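Local structure of hydrazine synthase subunit alpha (Candidatus Kuenenia stuttgartiensis, 5C2V) at residues Arg463-Tyr468 and Pro526-Ile531; Arg503-Tyr508 and Ile761-Gln766. The protein forms hydrazine from hydroxylamine and ammonia, the second half-reaction of the hydrazine synthase complex, and carries two c-type hemes. All coordinates share one frame; numbering follows the deposited sequence.

How the interactions relate
Interactions 1 and 2 are both buried and meet at one antiparallel sheet of the middle domain. Interaction 1 (463-468 with 526-531) lies within that sheet, pairing its two inner strands. Interaction 2 (503-508 with 761-766) sets an outermost strand against the chain leaving helix 751-762, in the cytochrome c region. Strands 461-467 and 503-510 are neighbours, so strand 461-467 joins the two contacts. The chemistry differs: interaction 1 rests on backbone hydrogen bonds and one side-chain bond, interaction 2 on apolar and van der Waals touches. Arg463 bridges them directly, with a salt bridge to Asp762 and a probable hydrogen bond to Tyr508.

Interaction 1: Arg463-Tyr468 and Pro526-Ile531; sequences RIIQGY and PYYMQI. With HEC (heme c), chain B.
Ile465 lies against one face of the Tyr528 ring, in a pair of antiparallel strands at the centre of a four-stranded sheet of the middle domain. Ile465 CB is 4.1 Å from the centroid of the Tyr528 ring, a CH-pi contact offset toward the rim. The two side chains cross obliquely. With chi1 at 63°, Tyr528 CG sits between the backbone N and the carbonyl carbon, and the ring is laid over Ile465. Its phenol reaches Ile465 CD1. Tyr528 OH has a polar partner in Arg503, and Trp545 meets the same ring edge-to-face. Ile465 and Tyr528 form an antiparallel hydrogen-bonded pair, with Ile465 N to Tyr528 O and Tyr528 N to Ile465 O, each 3.0 Å.

Arg463 and Gln530 share the sheet face of Ile465 and Tyr528. They lie side by side and point the same way, with guanidinium and amide planes 78° apart. Arg463 NH1 donates to Gln530 OE1 at 2.9 Å, and the oxygen sits at the guanidinium edge, near its plane. Asp762 forms a salt bridge with the same NH1, while Tyr508 takes NE and Gly536 O takes NH2. All three guanidinium nitrogens therefore have partners, which should hold the group's rotation.

The other face carries Ile464, Tyr527 and Met529. Ile464 CG2 touches Tyr527 CD2 at 3.8 Å, and these two side chains run alongside each other. Met529 turns its end away from strand 461-467 toward the pentacoordinated heme c, held covalently by Cys556 and Cys559. Strand 527-532 thus lends Met529 and Ile531 to the heme pocket. Ile531 CG2 adds a contact with HEC CAC, and Met529 SD lies 3.5 Å from HEC CHC.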
loop_
_atom_site.group_PDB
_atom_site.type_symbol
_atom_site.label_atom_id
_atom_site.label_comp_id
_atom_site.label_asym_id
_atom_site.label_seq_id
_atom_site.Cartn_x
_atom_site.Cartn_y
_atom_site.Cartn_z
ATOM N N ARG D 463 -4.794 -26.765 -10.037
ATOM C CA ARG D 463 -4.997 -26.361 -11.419
ATOM C C ARG D 463 -3.723 -25.737 -11.975
ATOM O O ARG D 463 -3.131 -24.852 -11.358
ATOM C CB ARG D 463 -6.161 -25.374 -11.541
ATOM C CG ARG D 463 -6.374 -24.859 -12.959
ATOM C CD ARG D 463 -7.485 -23.823 -13.040
ATOM N NE ARG D 463 -8.792 -24.376 -12.696
ATOM C CZ ARG D 463 -9.450 -24.095 -11.576
ATOM N NH1 ARG D 463 -8.925 -23.260 -10.689
ATOM N NH2 ARG D 463 -10.635 -24.645 -11.345
ATOM N N ILE D 464 -3.309 -26.209 -13.145
ATOM C CA ILE D 464 -2.113 -25.711 -13.805
ATOM C C ILE D 464 -2.493 -24.969 -15.079
ATOM O O ILE D 464 -3.145 -25.529 -15.975
ATOM C CB ILE D 464 -1.130 -26.844 -14.141
ATOM C CG1 ILE D 464 -0.990 -27.797 -12.951
ATOM C CG2 ILE D 464 0.220 -26.270 -14.538
ATOM C CD1 ILE D 464 -0.082 -28.975 -13.218
ATOM N N ILE D 465 -2.060 -23.712 -15.140
ATOM C CA ILE D 465 -2.469 -22.757 -16.163
ATOM C C ILE D 465 -1.279 -22.271 -16.987
ATOM O O ILE D 465 -0.236 -21.937 -16.430
ATOM C CB ILE D 465 -3.162 -21.535 -15.515
ATOM C CG1 ILE D 465 -4.442 -21.962 -14.794
ATOM C CG2 ILE D 465 -3.453 -20.455 -16.546
ATOM C CD1 ILE D 465 -5.090 -20.851 -13.995
ATOM N N GLN D 466 -1.434 -22.227 -18.308
ATOM C CA GLN D 466 -0.384 -21.705 -19.180
ATOM C C GLN D 466 -0.739 -20.334 -19.747
ATOM O O GLN D 466 -1.777 -20.166 -20.387
ATOM C CB GLN D 466 -0.101 -22.671 -20.331
ATOM C CG GLN D 466 0.961 -22.173 -21.300
ATOM C CD GLN D 466 1.168 -23.108 -22.473
ATOM O OE1 GLN D 466 0.700 -24.246 -22.465
ATOM N NE2 GLN D 466 1.874 -22.631 -23.492
ATOM N N GLY D 467 0.128 -19.358 -19.504
ATOM C CA GLY D 467 -0.052 -18.026 -20.049
ATOM C C GLY D 467 0.175 -17.953 -21.546
ATOM O O GLY D 467 1.207 -18.397 -22.049
ATOM N N TYR D 468 -0.793 -17.387 -22.260
ATOM C CA TYR D 468 -0.657 -17.174 -23.695
ATOM C C TYR D 468 -0.154 -15.764 -23.967
ATOM O O TYR D 468 -0.711 -14.790 -23.460
ATOM C CB TYR D 468 -1.986 -17.400 -24.416
ATOM C CG TYR D 468 -2.571 -18.782 -24.239
ATOM C CD1 TYR D 468 -1.758 -19.878 -23.978
ATOM C CD2 TYR D 468 -3.940 -18.991 -24.338
ATOM C CE1 TYR D 468 -2.295 -21.142 -23.817
ATOM C CE2 TYR D 468 -4.485 -20.249 -24.180
ATOM C CZ TYR D 468 -3.659 -21.321 -23.919
ATOM O OH TYR D 468 -4.202 -22.576 -23.761
ATOM N N PRO D 526 5.571 -20.749 -20.240
ATOM C CA PRO D 526 5.222 -20.078 -18.982
ATOM C C PRO D 526 3.968 -20.668 -18.338
ATOM O O PRO D 526 2.994 -20.945 -19.038
ATOM C CB PRO D 526 4.987 -18.629 -19.416
ATOM C CG PRO D 526 4.563 -18.735 -20.842
ATOM C CD PRO D 526 5.345 -19.884 -21.411
ATOM N N TYR D 527 3.993 -20.850 -17.020
ATOM C CA TYR D 527 2.861 -21.444 -16.316
ATOM C C TYR D 527 2.838 -21.078 -14.833
ATOM O O TYR D 527 3.835 -20.612 -14.284
ATOM C CB TYR D 527 2.878 -22.969 -16.467
ATOM C CG TYR D 527 3.860 -23.674 -15.554
ATOM C CD1 TYR D 527 5.199 -23.785 -15.899
ATOM C CD2 TYR D 527 3.444 -24.233 -14.351
ATOM C CE1 TYR D 527 6.102 -24.424 -15.068
ATOM C CE2 TYR D 527 4.339 -24.875 -13.514
ATOM C CZ TYR D 527 5.666 -24.969 -13.879
ATOM O OH TYR D 527 6.560 -25.608 -13.051
ATOM N N TYR D 528 1.688 -21.289 -14.197
ATOM C CA TYR D 528 1.583 -21.178 -12.745
ATOM C C TYR D 528 0.513 -22.130 -12.210
ATOM O O TYR D 528 -0.132 -22.844 -12.980
ATOM C CB TYR D 528 1.288 -19.734 -12.323
ATOM C CG TYR D 528 -0.032 -19.183 -12.812
ATOM C CD1 TYR D 528 -1.167 -19.239 -12.015
ATOM C CD2 TYR D 528 -0.138 -18.589 -14.063
ATOM C CE1 TYR D 528 -2.375 -18.731 -12.453
ATOM C CE2 TYR D 528 -1.341 -18.077 -14.510
ATOM C CZ TYR D 528 -2.456 -18.151 -13.701
ATOM O OH TYR D 528 -3.656 -17.643 -14.141
ATOM N N MET D 529 0.324 -22.137 -10.894
ATOM C CA MET D 529 -0.515 -23.145 -10.251
ATOM C C MET D 529 -1.543 -22.560 -9.283
ATOM O O MET D 529 -1.387 -21.442 -8.791
ATOM C CB MET D 529 0.365 -24.150 -9.507
ATOM C CG MET D 529 1.277 -23.512 -8.469
ATOM S SD MET D 529 2.961 -24.146 -8.543
ATOM C CE MET D 529 3.451 -23.582 -10.170
ATOM N N GLN D 530 -2.593 -23.332 -9.018
ATOM C CA GLN D 530 -3.620 -22.959 -8.050
ATOM C C GLN D 530 -4.022 -24.152 -7.189
ATOM O O GLN D 530 -4.426 -25.187 -7.714
ATOM C CB GLN D 530 -4.859 -22.404 -8.756
ATOM C CG GLN D 530 -4.672 -21.050 -9.410
ATOM C CD GLN D 530 -5.936 -20.569 -10.095
ATOM O OE1 GLN D 530 -6.737 -21.369 -10.576
ATOM N NE2 GLN D 530 -6.126 -19.255 -10.134
ATOM N N ILE D 531 -3.927 -24.010 -5.871
ATOM C CA ILE D 531 -4.383 -25.064 -4.970
ATOM C C ILE D 531 -5.910 -25.035 -4.873
ATOM O O ILE D 531 -6.516 -23.966 -4.805
ATOM C CB ILE D 531 -3.750 -24.936 -3.568
ATOM C CG1 ILE D 531 -4.069 -23.576 -2.942
ATOM C CG2 ILE D 531 -2.243 -25.133 -3.648
ATOM C CD1 ILE D 531 -3.486 -23.393 -1.556
HETATM FE FE HEC B . 5.381 -20.069 -5.640
HETATM C CHA HEC B . 5.627 -16.636 -5.915
HETATM C CHB HEC B . 8.325 -20.401 -7.365
HETATM C CHC HEC B . 4.957 -23.495 -5.730
HETATM C CHD HEC B . 2.328 -19.756 -4.112
HETATM N NA HEC B . 6.724 -18.764 -6.477
HETATM C C1A HEC B . 6.630 -17.387 -6.484
HETATM C C2A HEC B . 7.775 -16.861 -7.195
HETATM C C3A HEC B . 8.520 -17.893 -7.599
HETATM C C4A HEC B . 7.875 -19.114 -7.155
HETATM C CMA HEC B . 9.839 -17.810 -8.397
HETATM C CAA HEC B . 8.063 -15.364 -7.441
HETATM C CBA HEC B . 9.074 -14.851 -6.419
HETATM C CGA HEC B . 8.477 -14.835 -5.035
HETATM O O1A HEC B . 9.130 -15.351 -4.092
HETATM O O2A HEC B . 7.347 -14.309 -4.869
HETATM N NB HEC B . 6.385 -21.663 -6.529
HETATM C C1B HEC B . 7.701 -21.554 -6.942
HETATM C C2B HEC B . 8.307 -22.866 -6.841
HETATM C C3B HEC B . 7.385 -23.723 -6.399
HETATM C C4B HEC B . 6.153 -22.985 -6.189
HETATM C CMB HEC B . 9.767 -23.217 -7.199
HETATM C CAB HEC B . 7.617 -25.230 -6.146
HETATM C CBB HEC B . 6.778 -26.063 -7.142
HETATM N NC HEC B . 3.936 -21.391 -4.985
HETATM C C1C HEC B . 3.914 -22.754 -5.219
HETATM C C2C HEC B . 2.651 -23.271 -4.734
HETATM C C3C HEC B . 1.889 -22.229 -4.392
HETATM C C4C HEC B . 2.705 -21.031 -4.475
HETATM C CMC HEC B . 2.150 -24.720 -4.922
HETATM C CAC HEC B . 0.437 -22.313 -3.872
HETATM C CBC HEC B . -0.512 -21.645 -4.891
HETATM N ND HEC B . 4.163 -18.449 -5.108
HETATM C C1D HEC B . 2.942 -18.576 -4.454
HETATM C C2D HEC B . 2.407 -17.261 -4.185
HETATM C C3D HEC B . 3.446 -16.284 -4.747
HETATM C C4D HEC B . 4.491 -17.111 -5.301
HETATM C CMD HEC B . 1.077 -16.926 -3.475
HETATM C CAD HEC B . 3.394 -14.742 -4.742
HETATM C CBD HEC B . 2.242 -14.289 -5.630
HETATM C CGD HEC B . 2.152 -12.789 -5.613
HETATM O O1D HEC B . 1.140 -12.255 -6.131
HETATM O O2D HEC B . 3.082 -12.131 -5.077
#

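Interaction 2: Arg503-Tyr508 and Ile761-Gln766; sequences RGIIGY and IDLGAQ
Arg503 lays its aliphatic chain against the carbonyl of Leu763, where a Schellman motif closes helix 751-762. Gly764 leaves the helix with positive phi, and its N bonds back to Ile761 O at 3.0 Å. The contact joins an outermost strand of the middle-domain sheet to the cytochrome c region.

The closer part is at Arg503, whose methylenes meet both Leu763 O and Gln766 NE2. Arg503 CD is 3.2 Å from Leu763 O. Arg503 CG is 3.7 Å from Gln766 NE2. The arginine and glutamine side chains cross at about a right angle, with guanidinium and amide planes 28° apart. A chi1 of 51° on Arg503 places CG between its backbone N and carbonyl carbon, while the bend at chi3 brings the guanidinium to Tyr528 and Asn247. The charged end thus finds its partners beyond this contact: NH1 bonds to Tyr528 OH and Asn247 OD1, and NE to Gln501 O. What Arg503 offers the helix end is mainly its methylenes.

The looser part is apolar and buried too, with no solvent side. Ile505 CG1 and Leu763 CD2 are 4.2 Å apart, and the two side chains cross at about a right angle. Leu763 CD2 also lies 4.3 Å from Arg503 CG. Ile465 of the next strand touches Leu763 as well, and Ile505 rests on Glu759 of helix 751-762.

The chain of Gln766 bends at chi2 (82°) and brings its amide back to the carbonyl of Leu763. There Gln766 NE2 gives its hydrogen to Leu763 O at 2.6 Å. Gln766 NE2 is tilted from the plane of that carbonyl, yet Leu763 O lies nearly in the amide plane of Gln766.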
loop_
_atom_site.group_PDB
_atom_site.type_symbol
_atom_site.label_atom_id
_atom_site.label_comp_id
_atom_site.label_asym_id
_atom_site.label_seq_id
_atom_site.Cartn_x
_atom_site.Cartn_y
_atom_site.Cartn_z
ATOM N N ARG D 503 -4.985 -16.845 -21.354
ATOM C CA ARG D 503 -4.349 -18.019 -20.775
ATOM C C ARG D 503 -5.264 -19.232 -20.899
ATOM O O ARG D 503 -6.442 -19.099 -21.229
ATOM C CB ARG D 503 -3.975 -17.770 -19.314
ATOM C CG ARG D 503 -5.099 -17.228 -18.455
ATOM C CD ARG D 503 -4.531 -16.570 -17.212
ATOM N NE ARG D 503 -3.740 -15.390 -17.548
ATOM C CZ ARG D 503 -2.934 -14.762 -16.697
ATOM N NH1 ARG D 503 -2.804 -15.207 -15.455
ATOM N NH2 ARG D 503 -2.254 -13.694 -17.090
ATOM N N GLY D 504 -4.714 -20.414 -20.647
ATOM C CA GLY D 504 -5.475 -21.642 -20.775
ATOM C C GLY D 504 -5.038 -22.678 -19.762
ATOM O O GLY D 504 -4.096 -22.458 -19.003
ATOM N N ILE D 505 -5.731 -23.810 -19.743
ATOM C CA ILE D 505 -5.491 -24.827 -18.728
ATOM C C ILE D 505 -4.492 -25.882 -19.190
ATOM O O ILE D 505 -4.773 -26.656 -20.106
ATOM C CB ILE D 505 -6.804 -25.527 -18.325
ATOM C CG1 ILE D 505 -7.854 -24.495 -17.910
ATOM C CG2 ILE D 505 -6.556 -26.525 -17.204
ATOM C CD1 ILE D 505 -9.197 -25.099 -17.551
ATOM N N ILE D 506 -3.323 -25.906 -18.555
ATOM C CA ILE D 506 -2.370 -26.987 -18.771
ATOM C C ILE D 506 -3.013 -28.282 -18.306
ATOM O O ILE D 506 -2.988 -29.291 -19.013
ATOM C CB ILE D 506 -1.042 -26.757 -18.022
ATOM C CG1 ILE D 506 -0.124 -25.848 -18.835
ATOM C CG2 ILE D 506 -0.337 -28.079 -17.753
ATOM C CD1 ILE D 506 1.232 -25.634 -18.207
ATOM N N GLY D 507 -3.603 -28.247 -17.115
ATOM C CA GLY D 507 -4.337 -29.403 -16.631
ATOM C C GLY D 507 -4.384 -29.504 -15.123
ATOM O O GLY D 507 -3.776 -28.706 -14.425
ATOM N N TYR D 508 -5.089 -30.507 -14.616
ATOM C CA TYR D 508 -5.254 -30.660 -13.177
ATOM C C TYR D 508 -4.462 -31.844 -12.641
ATOM O O TYR D 508 -4.267 -32.836 -13.341
ATOM C CB TYR D 508 -6.728 -30.830 -12.822
ATOM C CG TYR D 508 -7.591 -29.628 -13.128
ATOM C CD1 TYR D 508 -7.882 -28.693 -12.143
ATOM C CD2 TYR D 508 -8.133 -29.439 -14.393
ATOM C CE1 TYR D 508 -8.684 -27.601 -12.411
ATOM C CE2 TYR D 508 -8.936 -28.348 -14.670
ATOM C CZ TYR D 508 -9.205 -27.432 -13.676
ATOM O OH TYR D 508 -10.001 -26.342 -13.944
ATOM N N ILE D 761 -13.826 -17.822 -14.158
ATOM C CA ILE D 761 -13.455 -16.807 -13.177
ATOM C C ILE D 761 -12.045 -17.034 -12.629
ATOM O O ILE D 761 -11.262 -16.091 -12.503
ATOM C CB ILE D 761 -14.457 -16.765 -12.010
ATOM C CG1 ILE D 761 -15.852 -16.413 -12.528
ATOM C CG2 ILE D 761 -14.019 -15.759 -10.963
ATOM C CD1 ILE D 761 -16.879 -16.225 -11.438
ATOM N N ASP D 762 -11.722 -18.285 -12.315
ATOM C CA ASP D 762 -10.400 -18.625 -11.791
ATOM C C ASP D 762 -9.290 -18.340 -12.802
ATOM O O ASP D 762 -8.149 -18.072 -12.423
ATOM C CB ASP D 762 -10.354 -20.095 -11.370
ATOM C CG ASP D 762 -10.624 -20.286 -9.891
ATOM O OD1 ASP D 762 -11.054 -19.316 -9.232
ATOM O OD2 ASP D 762 -10.411 -21.409 -9.389
ATOM N N LEU D 763 -9.629 -18.400 -14.087
ATOM C CA LEU D 763 -8.674 -18.117 -15.155
ATOM C C LEU D 763 -8.403 -16.623 -15.314
ATOM O O LEU D 763 -7.535 -16.224 -16.089
ATOM C CB LEU D 763 -9.170 -18.690 -16.484
ATOM C CG LEU D 763 -8.943 -20.181 -16.744
ATOM C CD1 LEU D 763 -9.690 -20.612 -17.992
ATOM C CD2 LEU D 763 -7.459 -20.480 -16.879
ATOM N N GLY D 764 -9.141 -15.799 -14.577
ATOM C CA GLY D 764 -9.016 -14.359 -14.701
ATOM C C GLY D 764 -10.195 -13.696 -15.390
ATOM O O GLY D 764 -10.172 -12.489 -15.632
ATOM N N ALA D 765 -11.211 -14.491 -15.718
ATOM C CA ALA D 765 -12.471 -13.982 -16.260
ATOM C C ALA D 765 -12.281 -13.165 -17.533
ATOM O O ALA D 765 -12.792 -12.051 -17.646
ATOM C CB ALA D 765 -13.199 -13.151 -15.207
ATOM N N GLN D 766 -11.547 -13.723 -18.491
ATOM C CA GLN D 766 -11.319 -13.045 -19.759
ATOM C C GLN D 766 -12.560 -13.085 -20.644
ATOM O O GLN D 766 -13.593 -13.638 -20.268
ATOM C CB GLN D 766 -10.132 -13.666 -20.504
ATOM C CG GLN D 766 -8.789 -13.513 -19.808
ATOM C CD GLN D 766 -8.570 -14.554 -18.730
ATOM O OE1 GLN D 766 -9.399 -15.441 -18.530
ATOM N NE2 GLN D 766 -7.445 -14.456 -18.030
#